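Long-range contacts in ferritin light chain (Trichoplusia ni, PDB 1Z6O), which forms, together with ferritin heavy chains, a secreted 24-subunit shell that stores iron, its own part probably being to favour nucleation of the ferrihydrite core: residues A[6-11]-A[19-24]; A[34-39]-A[144-149]; A[56-61]-A[116-121]; A[68-73]-A[207-212]. All coordinates share one frame; numbering follows the deposited sequence.

Interaction 1. Residues A[6-11]-A[19-24]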
loop_
_atom_site.group_PDB
_atom_site.type_symbol
_atom_site.label_atom_id
_atom_site.label_comp_id
_atom_site.label_asym_id
_atom_site.label_seq_id
_atom_site.Cartn_x
_atom_site.Cartn_y
_atom_site.Cartn_z
ATOM N N ASN A 6 34.958 14.378 50.470
ATOM C CA ASN A 6 35.949 14.870 51.423
ATOM C C ASN A 6 37.350 14.884 50.796
ATOM O O ASN A 6 38.140 15.786 51.067
ATOM C CB ASN A 6 35.961 14.020 52.692
ATOM C CG ASN A 6 36.894 14.591 53.752
ATOM O OD1 ASN A 6 36.746 15.748 54.161
ATOM N ND2 ASN A 6 37.866 13.792 54.189
ATOM N N ASP A 7 37.667 13.893 49.964
ATOM C CA ASP A 7 38.977 13.876 49.298
ATOM C C ASP A 7 39.099 15.105 48.402
ATOM O O ASP A 7 40.158 15.731 48.327
ATOM C CB ASP A 7 39.150 12.627 48.426
ATOM C CG ASP A 7 39.458 11.378 49.236
ATOM O OD1 ASP A 7 39.467 10.280 48.637
ATOM O OD2 ASP A 7 39.696 11.488 50.460
ATOM N N VAL A 8 38.018 15.448 47.708
ATOM C CA VAL A 8 38.044 16.614 46.833
ATOM C C VAL A 8 38.246 17.901 47.642
ATOM O O VAL A 8 39.056 18.751 47.272
ATOM C CB VAL A 8 36.739 16.725 46.004
ATOM C CG1 VAL A 8 36.674 18.088 45.303
ATOM C CG2 VAL A 8 36.707 15.609 44.948
ATOM N N ALA A 9 37.510 18.039 48.740
ATOM C CA ALA A 9 37.619 19.227 49.590
ATOM C C ALA A 9 39.058 19.403 50.075
ATOM O O ALA A 9 39.593 20.508 50.057
ATOM C CB ALA A 9 36.671 19.109 50.790
ATOM N N LEU A 10 39.683 18.312 50.496
ATOM C CA LEU A 10 41.059 18.366 50.971
ATOM C C LEU A 10 42.054 18.682 49.854
ATOM O O LEU A 10 42.820 19.638 49.955
ATOM C CB LEU A 10 41.444 17.040 51.634
ATOM C CG LEU A 10 40.702 16.698 52.933
ATOM C CD1 LEU A 10 41.077 15.297 53.398
ATOM C CD2 LEU A 10 41.046 17.725 54.003
ATOM N N ASP A 11 42.039 17.890 48.785
ATOM C CA ASP A 11 42.971 18.089 47.676
ATOM C C ASP A 11 42.779 19.351 46.848
ATOM O O ASP A 11 43.733 19.842 46.251
ATOM C CB ASP A 11 42.960 16.871 46.749
ATOM C CG ASP A 11 43.718 15.690 47.330
ATOM O OD1 ASP A 11 44.886 15.889 47.733
ATOM O OD2 ASP A 11 43.159 14.569 47.376
ATOM N N LEU A 19 46.245 15.770 43.484
ATOM C CA LEU A 19 44.829 15.440 43.438
ATOM C C LEU A 19 44.704 13.921 43.367
ATOM O O LEU A 19 44.311 13.365 42.342
ATOM C CB LEU A 19 44.185 16.103 42.211
ATOM C CG LEU A 19 42.667 16.285 42.235
ATOM C CD1 LEU A 19 42.295 17.187 43.395
ATOM C CD2 LEU A 19 42.178 16.886 40.918
ATOM N N ALA A 20 45.032 13.249 44.467
ATOM C CA ALA A 20 44.985 11.788 44.517
ATOM C C ALA A 20 43.572 11.202 44.417
ATOM O O ALA A 20 43.326 10.279 43.634
ATOM C CB ALA A 20 45.665 11.300 45.794
ATOM N N LEU A 21 42.658 11.737 45.221
ATOM C CA LEU A 21 41.263 11.292 45.244
ATOM C C LEU A 21 41.113 9.771 45.321
ATOM O O LEU A 21 40.419 9.163 44.506
ATOM C CB LEU A 21 40.523 11.819 44.007
ATOM C CG LEU A 21 40.629 13.331 43.772
ATOM C CD1 LEU A 21 39.753 13.712 42.584
ATOM C CD2 LEU A 21 40.194 14.099 45.017
ATOM N N PRO A 22 41.738 9.139 46.324
ATOM C CA PRO A 22 41.645 7.682 46.460
ATOM C C PRO A 22 40.230 7.118 46.606
ATOM O O PRO A 22 39.973 5.992 46.187
ATOM C CB PRO A 22 42.533 7.387 47.676
ATOM C CG PRO A 22 42.437 8.644 48.486
ATOM C CD PRO A 22 42.512 9.729 47.432
ATOM N N ARG A 23 39.306 7.886 47.181
ATOM C CA ARG A 23 37.940 7.396 47.338
ATOM C C ARG A 23 37.033 7.677 46.146
ATOM O O ARG A 23 35.860 7.301 46.153
ATOM C CB ARG A 23 37.295 7.969 48.601
ATOM C CG ARG A 23 37.376 7.024 49.798
ATOM C CD ARG A 23 38.816 6.779 50.209
ATOM N NE ARG A 23 39.459 8.030 50.600
ATOM C CZ ARG A 23 40.598 8.111 51.283
ATOM N NH1 ARG A 23 41.236 7.008 51.659
ATOM N NH2 ARG A 23 41.096 9.303 51.597
ATOM N N CYS A 24 37.558 8.345 45.127
ATOM C CA CYS A 24 36.740 8.630 43.958
ATOM C C CYS A 24 36.971 7.516 42.938
ATOM O O CYS A 24 37.702 7.676 41.964
ATOM C CB CYS A 24 37.114 9.984 43.364
ATOM S SG CYS A 24 36.889 11.377 44.528
#

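Interaction 2. Residues A[34-39]-A[144-149]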
loop_
_atom_site.group_PDB
_atom_site.type_symbol
_atom_site.label_atom_id
_atom_site.label_comp_id
_atom_site.label_asym_id
_atom_site.label_seq_id
_atom_site.Cartn_x
_atom_site.Cartn_y
_atom_site.Cartn_z
ATOM N N HIS A 34 37.340 -7.365 51.810
ATOM C CA HIS A 34 37.148 -8.529 52.668
ATOM C C HIS A 34 36.821 -9.715 51.779
ATOM O O HIS A 34 36.225 -9.547 50.717
ATOM C CB HIS A 34 35.978 -8.305 53.637
ATOM C CG HIS A 34 36.167 -7.149 54.565
ATOM N ND1 HIS A 34 36.994 -7.204 55.668
ATOM C CD2 HIS A 34 35.645 -5.899 54.550
ATOM C CE1 HIS A 34 36.972 -6.041 56.292
ATOM N NE2 HIS A 34 36.161 -5.231 55.635
ATOM N N GLY A 35 37.212 -10.909 52.211
ATOM C CA GLY A 35 36.913 -12.102 51.442
ATOM C C GLY A 35 37.660 -12.282 50.135
ATOM O O GLY A 35 38.561 -11.519 49.790
ATOM N N ASN A 36 37.251 -13.298 49.387
ATOM C CA ASN A 36 37.892 -13.633 48.129
ATOM C C ASN A 36 37.009 -13.410 46.913
ATOM O O ASN A 36 37.359 -13.858 45.826
ATOM C CB ASN A 36 38.295 -15.105 48.144
ATOM C CG ASN A 36 39.230 -15.440 49.284
ATOM O OD1 ASN A 36 40.237 -14.766 49.488
ATOM N ND2 ASN A 36 38.905 -16.491 50.029
ATOM N N VAL A 37 35.881 -12.730 47.076
ATOM C CA VAL A 37 34.996 -12.570 45.935
ATOM C C VAL A 37 35.641 -11.862 44.751
ATOM O O VAL A 37 35.506 -12.317 43.621
ATOM C CB VAL A 37 33.674 -11.849 46.315
ATOM C CG1 VAL A 37 33.934 -10.414 46.698
ATOM C CG2 VAL A 37 32.714 -11.883 45.130
ATOM N N ALA A 38 36.363 -10.772 45.000
ATOM C CA ALA A 38 36.971 -10.029 43.899
ATOM C C ALA A 38 38.008 -10.846 43.139
ATOM O O ALA A 38 38.018 -10.857 41.904
ATOM C CB ALA A 38 37.587 -8.722 44.417
ATOM N N THR A 39 38.882 -11.546 43.855
ATOM C CA THR A 39 39.887 -12.340 43.161
ATOM C C THR A 39 39.251 -13.562 42.502
ATOM O O THR A 39 39.687 -13.983 41.428
ATOM C CB THR A 39 41.030 -12.789 44.119
ATOM O OG1 THR A 39 40.468 -13.452 45.249
ATOM C CG2 THR A 39 41.828 -11.576 44.604
ATOM N N HIS A 144 29.311 -17.358 44.582
ATOM C CA HIS A 144 28.043 -16.875 45.123
ATOM C C HIS A 144 28.043 -17.046 46.654
ATOM O O HIS A 144 27.652 -16.144 47.398
ATOM C CB HIS A 144 26.899 -17.675 44.482
ATOM C CG HIS A 144 25.529 -17.183 44.837
ATOM N ND1 HIS A 144 24.943 -17.426 46.062
ATOM C CD2 HIS A 144 24.614 -16.492 44.108
ATOM C CE1 HIS A 144 23.724 -16.908 46.073
ATOM N NE2 HIS A 144 23.501 -16.338 44.899
ATOM N N ARG A 145 28.489 -18.208 47.120
ATOM C CA ARG A 145 28.545 -18.479 48.559
ATOM C C ARG A 145 29.573 -17.558 49.250
ATOM O O ARG A 145 29.365 -17.081 50.373
ATOM C CB ARG A 145 28.923 -19.952 48.793
ATOM C CG ARG A 145 28.799 -20.357 50.245
ATOM C CD ARG A 145 29.086 -21.838 50.499
ATOM N NE ARG A 145 28.910 -22.081 51.925
ATOM C CZ ARG A 145 28.425 -23.191 52.455
ATOM N NH1 ARG A 145 28.055 -24.207 51.679
ATOM N NH2 ARG A 145 28.282 -23.267 53.773
ATOM N N GLU A 146 30.685 -17.313 48.572
ATOM C CA GLU A 146 31.714 -16.431 49.115
ATOM C C GLU A 146 31.161 -15.003 49.238
ATOM O O GLU A 146 31.501 -14.270 50.162
ATOM C CB GLU A 146 32.931 -16.458 48.183
ATOM C CG GLU A 146 34.127 -15.662 48.649
ATOM C CD GLU A 146 34.725 -16.188 49.950
ATOM O OE1 GLU A 146 34.662 -17.423 50.197
ATOM O OE2 GLU A 146 35.266 -15.352 50.711
ATOM N N ALA A 147 30.290 -14.609 48.312
ATOM C CA ALA A 147 29.726 -13.264 48.333
ATOM C C ALA A 147 28.616 -13.027 49.349
ATOM O O ALA A 147 28.394 -11.897 49.774
ATOM C CB ALA A 147 29.178 -12.913 46.932
ATOM N N THR A 148 27.920 -14.080 49.751
ATOM C CA THR A 148 26.757 -13.873 50.599
ATOM C C THR A 148 26.652 -14.762 51.815
ATOM O O THR A 148 25.636 -14.736 52.494
ATOM C CB THR A 148 25.461 -14.123 49.774
ATOM O OG1 THR A 148 25.482 -15.467 49.263
ATOM C CG2 THR A 148 25.366 -13.163 48.606
ATOM N N ARG A 149 27.683 -15.527 52.117
ATOM C CA ARG A 149 27.535 -16.445 53.220
ATOM C C ARG A 149 28.798 -16.828 53.977
ATOM O O ARG A 149 28.768 -16.964 55.192
ATOM C CB ARG A 149 26.863 -17.696 52.645
ATOM C CG ARG A 149 26.349 -18.685 53.614
ATOM C CD ARG A 149 25.535 -19.749 52.870
ATOM N NE ARG A 149 25.214 -20.813 53.797
ATOM C CZ ARG A 149 24.735 -21.995 53.459
ATOM N NH1 ARG A 149 24.505 -22.289 52.178
ATOM N NH2 ARG A 149 24.494 -22.882 54.412
#

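Interaction 3. Residues A[56-61]-A[116-121]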
loop_
_atom_site.group_PDB
_atom_site.type_symbol
_atom_site.label_atom_id
_atom_site.label_comp_id
_atom_site.label_asym_id
_atom_site.label_seq_id
_atom_site.Cartn_x
_atom_site.Cartn_y
_atom_site.Cartn_z
ATOM N N LEU A 56 37.262 -24.688 21.491
ATOM C CA LEU A 56 37.594 -24.371 20.107
ATOM C C LEU A 56 38.405 -25.517 19.492
ATOM O O LEU A 56 38.188 -25.889 18.337
ATOM C CB LEU A 56 38.390 -23.056 20.041
ATOM C CG LEU A 56 38.771 -22.633 18.616
ATOM C CD1 LEU A 56 37.494 -22.366 17.830
ATOM C CD2 LEU A 56 39.628 -21.374 18.646
ATOM N N LEU A 57 39.336 -26.085 20.257
ATOM C CA LEU A 57 40.142 -27.198 19.749
ATOM C C LEU A 57 39.273 -28.440 19.532
ATOM O O LEU A 57 39.502 -29.193 18.590
ATOM C CB LEU A 57 41.307 -27.510 20.701
ATOM C CG LEU A 57 42.353 -26.379 20.797
ATOM C CD1 LEU A 57 43.402 -26.744 21.845
ATOM C CD2 LEU A 57 43.013 -26.147 19.438
ATOM N N SER A 58 38.291 -28.672 20.402
ATOM C CA SER A 58 37.388 -29.810 20.194
ATOM C C SER A 58 36.567 -29.568 18.925
ATOM O O SER A 58 36.333 -30.496 18.150
ATOM C CB SER A 58 36.428 -29.992 21.380
ATOM O OG SER A 58 37.113 -30.520 22.502
ATOM N N ALA A 59 36.115 -28.331 18.713
ATOM C CA ALA A 59 35.338 -28.028 17.510
ATOM C C ALA A 59 36.188 -28.319 16.268
ATOM O O ALA A 59 35.691 -28.856 15.272
ATOM C CB ALA A 59 34.896 -26.562 17.507
ATOM N N ALA A 60 37.469 -27.961 16.330
ATOM C CA ALA A 60 38.383 -28.201 15.209
ATOM C C ALA A 60 38.559 -29.702 14.991
ATOM O O ALA A 60 38.453 -30.192 13.867
ATOM C CB ALA A 60 39.761 -27.547 15.490
ATOM N N TYR A 61 38.817 -30.440 16.067
ATOM C CA TYR A 61 39.009 -31.879 15.938
ATOM C C TYR A 61 37.819 -32.567 15.259
ATOM O O TYR A 61 38.004 -33.419 14.390
ATOM C CB TYR A 61 39.243 -32.524 17.305
ATOM C CG TYR A 61 39.492 -34.011 17.210
ATOM C CD1 TYR A 61 40.688 -34.503 16.685
ATOM C CD2 TYR A 61 38.521 -34.932 17.618
ATOM C CE1 TYR A 61 40.916 -35.875 16.565
ATOM C CE2 TYR A 61 38.740 -36.311 17.501
ATOM C CZ TYR A 61 39.940 -36.768 16.975
ATOM O OH TYR A 61 40.169 -38.112 16.860
ATOM N N TYR A 116 42.955 -30.975 29.387
ATOM C CA TYR A 116 41.849 -31.131 28.451
ATOM C C TYR A 116 42.437 -31.638 27.138
ATOM O O TYR A 116 43.303 -30.990 26.564
ATOM C CB TYR A 116 41.171 -29.773 28.217
ATOM C CG TYR A 116 39.938 -29.827 27.334
ATOM C CD1 TYR A 116 38.660 -29.765 27.891
ATOM C CD2 TYR A 116 40.053 -29.914 25.939
ATOM C CE1 TYR A 116 37.511 -29.779 27.085
ATOM C CE2 TYR A 116 38.909 -29.932 25.117
ATOM C CZ TYR A 116 37.644 -29.860 25.702
ATOM O OH TYR A 116 36.512 -29.836 24.912
ATOM N N THR A 117 41.994 -32.796 26.664
ATOM C CA THR A 117 42.500 -33.311 25.392
ATOM C C THR A 117 41.365 -33.204 24.383
ATOM O O THR A 117 40.231 -33.581 24.672
ATOM C CB THR A 117 42.952 -34.782 25.490
ATOM O OG1 THR A 117 41.811 -35.630 25.612
ATOM C CG2 THR A 117 43.845 -34.983 26.698
ATOM N N ALA A 118 41.670 -32.688 23.199
ATOM C CA ALA A 118 40.658 -32.502 22.164
ATOM C C ALA A 118 40.385 -33.740 21.315
ATOM O O ALA A 118 39.294 -33.875 20.758
ATOM C CB ALA A 118 41.059 -31.331 21.260
ATOM N N GLU A 119 41.361 -34.643 21.211
ATOM C CA GLU A 119 41.177 -35.854 20.397
ATOM C C GLU A 119 40.416 -36.912 21.194
ATOM O O GLU A 119 41.010 -37.650 21.973
ATOM C CB GLU A 119 42.538 -36.422 19.955
ATOM C CG GLU A 119 43.445 -35.414 19.250
ATOM C CD GLU A 119 44.303 -34.583 20.207
ATOM O OE1 GLU A 119 44.103 -34.660 21.439
ATOM O OE2 GLU A 119 45.183 -33.839 19.722
ATOM N N ASN A 120 39.104 -36.993 20.996
ATOM C CA ASN A 120 38.281 -37.955 21.737
ATOM C C ASN A 120 37.225 -38.556 20.839
ATOM O O ASN A 120 36.864 -37.962 19.829
ATOM C CB ASN A 120 37.482 -37.267 22.852
ATOM C CG ASN A 120 38.341 -36.638 23.919
ATOM O OD1 ASN A 120 39.124 -37.313 24.586
ATOM N ND2 ASN A 120 38.171 -35.330 24.111
ATOM N N HIS A 121 36.708 -39.721 21.221
ATOM C CA HIS A 121 35.601 -40.287 20.472
ATOM C C HIS A 121 34.373 -39.507 20.990
ATOM O O HIS A 121 34.480 -38.756 21.965
ATOM C CB HIS A 121 35.482 -41.812 20.681
ATOM C CG HIS A 121 35.273 -42.248 22.100
ATOM N ND1 HIS A 121 36.141 -43.111 22.739
ATOM C CD2 HIS A 121 34.244 -42.048 22.960
ATOM C CE1 HIS A 121 35.652 -43.427 23.925
ATOM N NE2 HIS A 121 34.502 -42.795 24.084
HETATM O O HOH W 1 36.932 -33.145 22.024
#

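Interaction 4. Residues A[68-73]-A[207-212]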
loop_
_atom_site.group_PDB
_atom_site.type_symbol
_atom_site.label_atom_id
_atom_site.label_comp_id
_atom_site.label_asym_id
_atom_site.label_seq_id
_atom_site.Cartn_x
_atom_site.Cartn_y
_atom_site.Cartn_z
ATOM N N ASN A 68 34.769 -35.727 10.855
ATOM C CA ASN A 68 33.743 -35.063 10.065
ATOM C C ASN A 68 32.351 -35.101 10.705
ATOM O O ASN A 68 31.387 -35.545 10.078
ATOM C CB ASN A 68 33.706 -35.714 8.662
ATOM C CG ASN A 68 33.039 -34.832 7.618
ATOM O OD1 ASN A 68 33.446 -33.694 7.404
ATOM N ND2 ASN A 68 32.017 -35.362 6.954
ATOM N N ARG A 69 32.253 -34.636 11.951
ATOM C CA ARG A 69 30.970 -34.592 12.663
ATOM C C ARG A 69 30.573 -33.125 12.793
ATOM O O ARG A 69 30.896 -32.479 13.798
ATOM C CB ARG A 69 31.117 -35.191 14.062
ATOM C CG ARG A 69 31.582 -36.641 14.108
ATOM C CD ARG A 69 30.516 -37.604 13.577
ATOM N NE ARG A 69 30.827 -38.985 13.945
ATOM C CZ ARG A 69 30.261 -40.055 13.386
ATOM N NH1 ARG A 69 29.350 -39.907 12.437
ATOM N NH2 ARG A 69 30.636 -41.275 13.750
ATOM N N ALA A 70 29.879 -32.598 11.790
ATOM C CA ALA A 70 29.480 -31.190 11.802
ATOM C C ALA A 70 28.610 -30.805 13.006
ATOM O O ALA A 70 28.678 -29.670 13.485
ATOM C CB ALA A 70 28.762 -30.841 10.497
ATOM N N GLY A 71 27.800 -31.744 13.489
ATOM C CA GLY A 71 26.945 -31.476 14.636
ATOM C C GLY A 71 27.763 -31.349 15.913
ATOM O O GLY A 71 27.547 -30.432 16.707
ATOM N N PHE A 72 28.694 -32.273 16.131
ATOM C CA PHE A 72 29.543 -32.198 17.319
ATOM C C PHE A 72 30.416 -30.949 17.244
ATOM O O PHE A 72 30.640 -30.263 18.244
ATOM C CB PHE A 72 30.437 -33.436 17.435
ATOM C CG PHE A 72 29.730 -34.637 18.003
ATOM C CD1 PHE A 72 28.858 -35.387 17.214
ATOM C CD2 PHE A 72 29.902 -34.989 19.340
ATOM C CE1 PHE A 72 28.163 -36.472 17.746
ATOM C CE2 PHE A 72 29.211 -36.073 19.890
ATOM C CZ PHE A 72 28.337 -36.818 19.090
ATOM N N SER A 73 30.904 -30.644 16.049
ATOM C CA SER A 73 31.750 -29.476 15.887
ATOM C C SER A 73 30.972 -28.195 16.217
ATOM O O SER A 73 31.479 -27.294 16.894
ATOM C CB SER A 73 32.303 -29.446 14.448
ATOM O OG SER A 73 33.258 -28.426 14.325
ATOM N N TYR A 207 21.165 -34.843 14.109
ATOM C CA TYR A 207 20.240 -34.265 15.085
ATOM C C TYR A 207 20.891 -33.033 15.748
ATOM O O TYR A 207 20.238 -32.001 15.937
ATOM C CB TYR A 207 19.901 -35.308 16.150
ATOM C CG TYR A 207 19.188 -34.749 17.360
ATOM C CD1 TYR A 207 17.863 -34.322 17.277
ATOM C CD2 TYR A 207 19.834 -34.672 18.599
ATOM C CE1 TYR A 207 17.190 -33.834 18.394
ATOM C CE2 TYR A 207 19.166 -34.184 19.731
ATOM C CZ TYR A 207 17.844 -33.771 19.614
ATOM O OH TYR A 207 17.165 -33.306 20.716
ATOM N N LEU A 208 22.171 -33.135 16.109
ATOM C CA LEU A 208 22.851 -31.987 16.715
ATOM C C LEU A 208 22.904 -30.811 15.741
ATOM O O LEU A 208 22.766 -29.653 16.145
ATOM C CB LEU A 208 24.277 -32.345 17.151
ATOM C CG LEU A 208 24.426 -33.282 18.359
ATOM C CD1 LEU A 208 25.915 -33.434 18.692
ATOM C CD2 LEU A 208 23.674 -32.713 19.575
ATOM N N GLN A 209 23.102 -31.091 14.456
ATOM C CA GLN A 209 23.153 -30.007 13.479
ATOM C C GLN A 209 21.852 -29.213 13.459
ATOM O O GLN A 209 21.855 -28.010 13.212
ATOM C CB GLN A 209 23.424 -30.553 12.077
ATOM C CG GLN A 209 24.830 -31.088 11.904
ATOM C CD GLN A 209 25.055 -31.664 10.521
ATOM O OE1 GLN A 209 24.745 -31.022 9.523
ATOM N NE2 GLN A 209 25.605 -32.874 10.457
ATOM N N LYS A 210 20.740 -29.887 13.721
ATOM C CA LYS A 210 19.436 -29.234 13.712
ATOM C C LYS A 210 19.047 -28.586 15.027
ATOM O O LYS A 210 18.217 -27.687 15.047
ATOM C CB LYS A 210 18.325 -30.239 13.390
ATOM C CG LYS A 210 18.370 -30.860 12.021
ATOM C CD LYS A 210 17.110 -31.697 11.804
ATOM C CE LYS A 210 17.102 -32.332 10.428
ATOM N NZ LYS A 210 18.201 -33.328 10.293
ATOM N N THR A 211 19.628 -29.040 16.127
ATOM C CA THR A 211 19.211 -28.522 17.416
ATOM C C THR A 211 20.189 -27.690 18.222
ATOM O O THR A 211 19.772 -26.974 19.128
ATOM C CB THR A 211 18.721 -29.673 18.304
ATOM O OG1 THR A 211 19.791 -30.603 18.505
ATOM C CG2 THR A 211 17.552 -30.397 17.632
ATOM N N VAL A 212 21.481 -27.778 17.931
ATOM C CA VAL A 212 22.425 -26.976 18.695
ATOM C C VAL A 212 22.146 -25.493 18.441
ATOM O O VAL A 212 21.857 -25.140 17.274
ATOM C CB VAL A 212 23.882 -27.298 18.313
ATOM C CG1 VAL A 212 24.810 -26.193 18.823
ATOM C CG2 VAL A 212 24.287 -28.645 18.917
ATOM O OXT VAL A 212 22.226 -24.701 19.412
#

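Interaction 1. Residues A[6-11]-A[19-24]
Asp7 and Arg23 join the short N-terminal helix 4-11 to the loop that follows it, a disulfide-closed extension at the start of the chain, ahead of the ferritin helix bundle. The polar part of the contact centres on one carboxylate. Asp7 OD1 accepts the backbone N of Arg23 at 2.8 Å, nearly in line with its C-O bond, and takes a weak second bond from NE of the same residue. Asp7 OD2 meets Arg23 NH2 at 2.8 Å on its syn side, with an N-H...O angle of 168°, completing a salt bridge in which the oxygen lies in the guanidinium plane. The bends at chi2 and chi3 fold the arginine chain back over its own neighbour, and Pro22 CG sits 3.4 Å above the guanidinium plane. With an alanine at position 7 the guanidinium is likely to lose this carboxylate and turn more freely, and the Arg23 N-H to lose its acceptor.

Apolar contacts lie beside this bridge. Val8 CG2 touches Leu21 CD2 at 3.8 Å, while Cys24, in the loop, is disulfide-bonded to Cys4 at the start of helix 4-11, a covalent tie next to the ionic one. Leu123 and Ala127 of a second light chain pack on Leu21 and Val8. Farther along the helix, Leu19 CD1 presses against Asp11 CB at 3.4 Å.

Interaction 2. Residues A[34-39]-A[144-149]
Glu146 leaves its helix with CG anti to the backbone N (chi1 -176°) and then bends at chi2, a course that carries its carboxylate across to the backbone of Gly35 and Asn36. The contact lies in the ferritin four-helix bundle, where the last turn of helix 122-148 meets the start of helix 37-61. Val37 has CG2 anti to its own N, which directs that methyl to Ala147.

The polar link is a single hydrogen bond: Asn36 N donates to Glu146 OE2 at 3.1 Å with an N-H...O angle of 163°. The bond is fairly straight at the donor, yet the N-H comes down on the oxygen from above the carboxylate, 41° out of its plane. Since Asn36 is the N-cap residue, the acid stands at the amino end of helix 37-61, where the helix dipole would be expected to favour its charged form. The other oxygen, OE1, receives a weak hydrogen bond from Asn150, so the carboxylate is held from two residues.

At Gly35, whose phi is positive, a side chain would be directed at the acid; its CA is 3.7 Å from Glu146 OE2. Nearer the helix, Glu146 CG lies 3.8 Å from Val37 N. Leu154 and Ile159 also pack on Val37, closing the apolar side of the joint, where Val37 CG2 meets Ala147 CB at 4.1 Å.

Interaction 3. Residues A[56-61]-A[116-121]
Tyr116 reaches Ser58 with its phenol end: OH and Ser58 OG are 2.6 Å apart, a short hydrogen bond in which either hydroxyl could donate. The serine oxygen lies at the edge of the tyrosine ring, in its plane. The loop leading into helix 122-148 meets helix 37-61 of the ferritin bundle here, and Phe76 of helix 70-96 touches both side chains.

Two residues on, the Ala118 methyl meets Leu57 CB at 3.9 Å, and the CA atoms of Ser58 and Ala118, 4.7 Å apart, are the nearest across the contact. The Ala118 carbonyl O accepts a hydrogen bond from a water at 2.8 Å; the same water bonds to Ser58 OG and, at greater length, is met by Asn120 ND2.

Glu119 brings its backbone over Tyr61. CA stands 3.6 Å from the ring centroid and only 6° off the normal, a CH-pi contact, while CG lies 3.7 Å from Tyr61 CE1. The tyrosine ring reaches beneath the loop because its CG is anti to the backbone N (chi1 -178°). The carboxylate turns to a ferritin heavy chain, bonding Ser89 and Val88 there. Asn120 then ties the loop to itself, ND2 donating to Thr117 O at 2.8 Å.

The chemistry implies a division of labour: hydroxyls and a bridging water satisfy polar atoms, an aromatic face lies against the backbone of Glu119, and the acid, with the Ala118 N-H, bonds the heavy chain.

Interaction 4. Residues A[68-73]-A[207-212]
Gly71 and Gln209 bring their CA atoms within 4.2 Å, a very close backbone approach where the first turn of helix 70-96 meets the last turns of the C-terminal helix 197-211, the short helix that follows the four long ones in the ferritin fold. The glycine permits it: a CB would point at the C-terminal helix and clash with Leu208 CB, which already lies 3.8 Å from Gly71 CA.

Gln209 runs alongside the opposing helix start. With CG anti to its carbonyl carbon (chi1 -70°) and the chain straight beyond, CG comes to 3.4 Å from Gly71 N and the amide reaches on to Ala70, NE2 lying 3.8 Å from Ala70 CB. No hydrogen bond crosses between the two segments; the glutamine NE2 instead donates to Asp205 OD1. That aspartate also accepts the backbone N-H groups of Gly71 and Phe72, so it links the glutamine to the amino end of helix 70-96. Replacing Gln209 by an alanine would probably open a gap beside Ala70 and cost Asp205 its side-chain amide donor.

The terminal carboxylate of Val212 forms a salt bridge with Lys78. Hydrophobic packing completes the joint. Leu126 of helix 122-148 touches Phe72. On the Phe72 ring, Leu208 CD1 sits over the face, 3.9 Å from the centroid and 13° off the normal, in a CH-pi contact.

Overall arrangement
From the N terminus, interaction 1 closes the first and shortest loop, tying helix 4-11 to its own following segment before any bundle helix begins; it is in series with the rest, and its centre is about 57 Å from that of interaction 4. Interaction 2 then joins the start of helix 37-61 to the end of helix 122-148. Within that span lies interaction 3, which fixes the other end of helix 37-61 to the loop leading into helix 122-148. Interaction 4 crosses both, bringing the C-terminal helix onto the start of helix 70-96. Interactions 3 and 4 touch, Ala59 O lying 2.6 Å from Ser73 OG; interaction 2 lies across the chain's centre from them.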